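Local atomic coordinates of putative histidinol-phosphate aminotransferase (Erwinia carotovora atroseptica, PDB entry 3LY1), a protein that binds pyridoxal 5'-phosphate and probably acts as a transaminase of the histidinol-phosphate aminotransferase type. Residues A93-P98 with P142-L147; G201-I206 with V226-V231. All blocks are in the same frame, centred on the assembly; numbering follows the deposited sequence.

Contact 1: A93-P98 with P142-L147; sequences AQLVIP and PSIVYL
Leu95 and Tyr146 lie side by side and point the same way from two neighbouring parallel strands. Methyl CD1 of Leu95 reaches Tyr146 CB at 4.1 Å and also touches Ile144 CG2. With chi1 170° and chi2 75°, Leu95 CD1 leans toward the other strand, 3.5 Å from Ile144 O. Ile97 meets the same tyrosine with its CG2 branch, 3.7 Å from Tyr146 CB. That methyl comes in at the edge of the ring, near its plane. This part of the contact is packed tightly. Val96 and Val145 project from the other face of the sheet, where helix 129-137 covers them. On that face Ser143 OG also packs closely against Gln94 CG, at 3.4 Å.

The two strands, 94-98 and 143-147, are in register from Gln94 opposite Ser143 to Val96 opposite Val145. Val96 N donates to Ile144 O at 2.8 Å, and Tyr146 N to Val96 O at 3.2 Å. Gln94 N donates to Pro142 O, and Gln94 O accepts from Ile144 N. The pair belongs to the central mixed sheet of the large domain of a fold-type I pyridoxal-phosphate enzyme. Strand 115-119 flanks 94-98 on its other side, and strand 174-179 flanks 143-148. Tyr146 lies close to the bound cofactor and to Tyr102, and its OH is hydrogen-bonded to Asp179.

Packing is looser just before the strands begin, on the solvent side. Pro142 is partly exposed, and its CG is 4.3 Å from Ala93 CB.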
# COMPACT_ATOMS: atom_id res chain seq x y z
N ALA A 93 13.43 22.53 4.99
CA ALA A 93 12.06 22.79 4.53
C ALA A 93 11.01 23.04 5.65
O ALA A 93 11.13 22.56 6.80
CB ALA A 93 11.60 21.64 3.67
N GLN A 94 10.01 23.83 5.31
CA GLN A 94 8.86 24.04 6.19
C GLN A 94 7.62 23.52 5.47
O GLN A 94 7.56 23.56 4.25
CB GLN A 94 8.66 25.52 6.54
CG GLN A 94 8.15 26.39 5.39
CD GLN A 94 7.67 27.80 5.80
OE1 GLN A 94 7.51 28.64 4.92
NE2 GLN A 94 7.48 28.05 7.08
N LEU A 95 6.66 23.03 6.24
CA LEU A 95 5.33 22.74 5.71
C LEU A 95 4.44 23.92 6.13
O LEU A 95 4.42 24.26 7.31
CB LEU A 95 4.78 21.44 6.31
CG LEU A 95 3.31 21.14 6.04
CD1 LEU A 95 3.19 20.67 4.63
CD2 LEU A 95 2.75 20.08 7.02
N VAL A 96 3.73 24.50 5.18
CA VAL A 96 2.79 25.61 5.43
C VAL A 96 1.38 25.06 5.27
O VAL A 96 1.02 24.52 4.21
CB VAL A 96 3.02 26.81 4.49
CG1 VAL A 96 1.97 27.90 4.74
CG2 VAL A 96 4.44 27.40 4.71
N ILE A 97 0.60 25.16 6.36
CA ILE A 97 -0.78 24.63 6.40
C ILE A 97 -1.68 25.60 7.18
O ILE A 97 -1.19 26.35 8.09
CB ILE A 97 -0.88 23.23 7.09
CG1 ILE A 97 0.08 23.10 8.30
CG2 ILE A 97 -0.62 22.06 6.06
CD1 ILE A 97 -0.27 21.91 9.27
N PRO A 98 -2.97 25.56 6.89
CA PRO A 98 -4.01 26.11 7.77
C PRO A 98 -3.99 25.36 9.09
O PRO A 98 -3.64 24.18 9.10
CB PRO A 98 -5.32 25.83 7.02
CG PRO A 98 -4.92 25.52 5.62
CD PRO A 98 -3.58 24.85 5.74
N PRO A 142 13.06 26.12 1.31
CA PRO A 142 11.99 25.46 0.62
C PRO A 142 10.71 25.32 1.48
O PRO A 142 10.79 25.15 2.71
CB PRO A 142 12.57 24.08 0.26
CG PRO A 142 13.88 23.99 0.89
CD PRO A 142 14.20 25.23 1.60
N SER A 143 9.56 25.41 0.83
CA SER A 143 8.27 25.28 1.51
C SER A 143 7.44 24.26 0.76
O SER A 143 7.47 24.22 -0.46
CB SER A 143 7.47 26.59 1.50
OG SER A 143 8.11 27.62 2.20
N ILE A 144 6.69 23.45 1.51
CA ILE A 144 5.61 22.63 0.93
C ILE A 144 4.32 23.20 1.47
O ILE A 144 4.21 23.41 2.67
CB ILE A 144 5.70 21.14 1.35
CG1 ILE A 144 7.07 20.56 0.96
CG2 ILE A 144 4.53 20.30 0.77
CD1 ILE A 144 7.33 19.13 1.45
N VAL A 145 3.34 23.44 0.59
CA VAL A 145 2.06 24.01 0.99
C VAL A 145 1.05 22.90 0.77
O VAL A 145 1.01 22.34 -0.31
CB VAL A 145 1.66 25.24 0.14
CG1 VAL A 145 0.27 25.79 0.62
CG2 VAL A 145 2.74 26.33 0.16
N TYR A 146 0.27 22.54 1.80
CA TYR A 146 -0.72 21.46 1.69
C TYR A 146 -2.12 22.05 1.85
O TYR A 146 -2.46 22.54 2.94
CB TYR A 146 -0.42 20.37 2.73
CG TYR A 146 -1.41 19.23 2.83
CD1 TYR A 146 -1.70 18.42 1.73
CD2 TYR A 146 -2.06 18.95 4.03
CE1 TYR A 146 -2.60 17.40 1.80
CE2 TYR A 146 -2.96 17.88 4.13
CZ TYR A 146 -3.24 17.13 2.99
OH TYR A 146 -4.14 16.09 3.03
N LEU A 147 -2.90 21.99 0.76
CA LEU A 147 -4.19 22.63 0.62
C LEU A 147 -5.23 21.55 0.33
O LEU A 147 -5.21 20.93 -0.71
CB LEU A 147 -4.18 23.63 -0.53
CG LEU A 147 -3.19 24.81 -0.49
CD1 LEU A 147 -3.31 25.63 -1.80
CD2 LEU A 147 -3.38 25.69 0.76

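Contact 2: G201-I206 with V226-V231; sequences GAENII and VAHPTV
The turn leading into strand 205-210 faces the turn after strand 223-226. The backbones come nearest at Glu203 and His228, with CA atoms 5.4 Å apart, and at Ile206 and Ala227, with CA atoms 5.1 Å apart. Gly201 ends a helix in a Schellman motif, and His228 is the N-cap of helix 229-235. A water links the backbones, donating to Ala202 O and Ile205 O and accepting from His228 N at 3.0 Å.

The Glu203 side chain runs alongside His228, with the carboxylate stacked over the imidazole and the two planes 19° apart. Glu203 CG makes a CH-pi contact over one face, 4.0 Å from the His228 ring centroid. Pro229 CD covers the opposite face. With CG anti to the backbone N, His228 ND1 accepts from Thr230 N at 3.2 Å as a capping bond and shares a hydrogen bond with Thr230 OG1 at 2.8 Å. The two bonds hold ND1 toward the helix start, though Thr230 N is tilted 33° out of the ring plane. Glu203 and Pro229 limit the ring's turning. A second water bridges Glu203 OE1 and Thr230 OG1 on this exposed side. Deeper in, Ile206 CG1 presses on Val231 CG1 at 3.5 Å, closer than usual for two carbons.

Strands 205-210 and 223-226 are antiparallel neighbours in the central sheet. Their connection carries Ser212, Lys213 and Arg221 of the cofactor pocket. This is structural packing at the far end, the Ile206 side chain about 12 Å from the cofactor. Ile206 and Val231 both touch Met175 of strand 174-179 and Tyr88 of helix 76-88.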
# COMPACT_ATOMS: atom_id res chain seq x y z
N GLY A 201 0.93 22.33 -17.94
CA GLY A 201 2.39 22.21 -17.74
C GLY A 201 2.98 22.65 -16.41
O GLY A 201 4.22 22.68 -16.28
N ALA A 202 2.15 22.96 -15.40
CA ALA A 202 2.69 23.32 -14.08
C ALA A 202 3.63 22.23 -13.50
O ALA A 202 3.32 21.02 -13.53
CB ALA A 202 1.52 23.62 -13.07
N GLU A 203 4.77 22.67 -12.98
CA GLU A 203 5.76 21.83 -12.34
C GLU A 203 5.80 21.98 -10.81
O GLU A 203 6.62 21.36 -10.16
CB GLU A 203 7.13 22.14 -12.94
CG GLU A 203 7.11 21.98 -14.49
CD GLU A 203 8.44 22.19 -15.19
OE1 GLU A 203 9.51 21.97 -14.57
OE2 GLU A 203 8.41 22.57 -16.38
N ASN A 204 4.90 22.81 -10.25
CA ASN A 204 4.86 23.07 -8.83
C ASN A 204 3.55 22.62 -8.16
O ASN A 204 3.19 23.14 -7.09
CB ASN A 204 5.14 24.56 -8.57
CG ASN A 204 4.02 25.50 -9.05
OD1 ASN A 204 3.20 25.15 -9.88
ND2 ASN A 204 4.04 26.74 -8.56
N ILE A 205 2.85 21.67 -8.77
CA ILE A 205 1.60 21.17 -8.22
C ILE A 205 1.57 19.65 -8.20
O ILE A 205 1.81 19.02 -9.23
CB ILE A 205 0.35 21.58 -9.05
CG1 ILE A 205 0.35 23.06 -9.40
CG2 ILE A 205 -0.92 21.13 -8.30
CD1 ILE A 205 -0.81 23.50 -10.36
N ILE A 206 1.22 19.08 -7.04
CA ILE A 206 0.82 17.66 -6.87
C ILE A 206 -0.69 17.67 -6.51
O ILE A 206 -1.11 18.25 -5.50
CB ILE A 206 1.70 16.95 -5.75
CG1 ILE A 206 3.19 16.96 -6.13
CG2 ILE A 206 1.20 15.53 -5.41
CD1 ILE A 206 4.21 16.80 -4.89
N VAL A 226 -1.45 13.21 -9.52
CA VAL A 226 -1.28 13.81 -10.85
C VAL A 226 -0.27 14.94 -10.74
O VAL A 226 -0.35 15.80 -9.84
CB VAL A 226 -2.61 14.30 -11.43
CG1 VAL A 226 -2.44 14.62 -12.94
CG2 VAL A 226 -3.76 13.28 -11.15
N ALA A 227 0.77 14.92 -11.59
CA ALA A 227 1.76 15.99 -11.56
C ALA A 227 2.60 15.97 -12.83
O ALA A 227 2.45 15.07 -13.66
CB ALA A 227 2.66 15.83 -10.33
N HIS A 228 3.51 16.93 -12.98
CA HIS A 228 4.45 16.90 -14.10
C HIS A 228 5.24 15.58 -13.98
O HIS A 228 5.46 15.11 -12.87
CB HIS A 228 5.38 18.11 -14.03
CG HIS A 228 6.28 18.26 -15.23
ND1 HIS A 228 7.59 17.81 -15.25
CD2 HIS A 228 6.08 18.89 -16.41
CE1 HIS A 228 8.13 18.11 -16.42
NE2 HIS A 228 7.23 18.76 -17.15
N PRO A 229 5.67 14.99 -15.10
CA PRO A 229 6.41 13.74 -14.95
C PRO A 229 7.66 13.79 -14.08
O PRO A 229 7.94 12.79 -13.46
CB PRO A 229 6.80 13.39 -16.37
CG PRO A 229 5.69 13.90 -17.16
CD PRO A 229 5.36 15.25 -16.52
N THR A 230 8.37 14.91 -14.02
CA THR A 230 9.56 15.03 -13.19
C THR A 230 9.19 14.86 -11.69
O THR A 230 9.93 14.24 -10.93
CB THR A 230 10.34 16.34 -13.47
OG1 THR A 230 9.49 17.47 -13.20
CG2 THR A 230 10.82 16.37 -14.93
N VAL A 231 8.03 15.37 -11.31
CA VAL A 231 7.55 15.31 -9.93
C VAL A 231 7.04 13.91 -9.60
O VAL A 231 7.32 13.38 -8.53
CB VAL A 231 6.44 16.35 -9.72
CG1 VAL A 231 5.78 16.23 -8.32
CG2 VAL A 231 7.02 17.80 -10.00
O HOH W 1 3.54 19.37 -11.29
O HOH W 2 10.23 20.00 -12.65

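How the contacts relate
From the N terminus the chain passes strand 71-74 and helix 76-88, then reaches 94-98, the first segment of contact 1. Helix 104-111, strand 115-119 and helix 129-137 come next, before 142-147 returns beside 94-98 and closes contact 1. Helix 160-168, strand 174-179 and helix 195-199 follow. Contact 2 opens at 201-206 and closes at 226-231 after only 19 intervening residues, none helical. The two loops are in series and neither nest nor cross. Both reach the same mixed sheet, with strand 174-179 between 143-148 and 205-210. Their centres are about 16 Å apart. Contact 1 joins adjacent strands, whereas contact 2 ties a strand start to a helix start. Helix 76-88 packs against both.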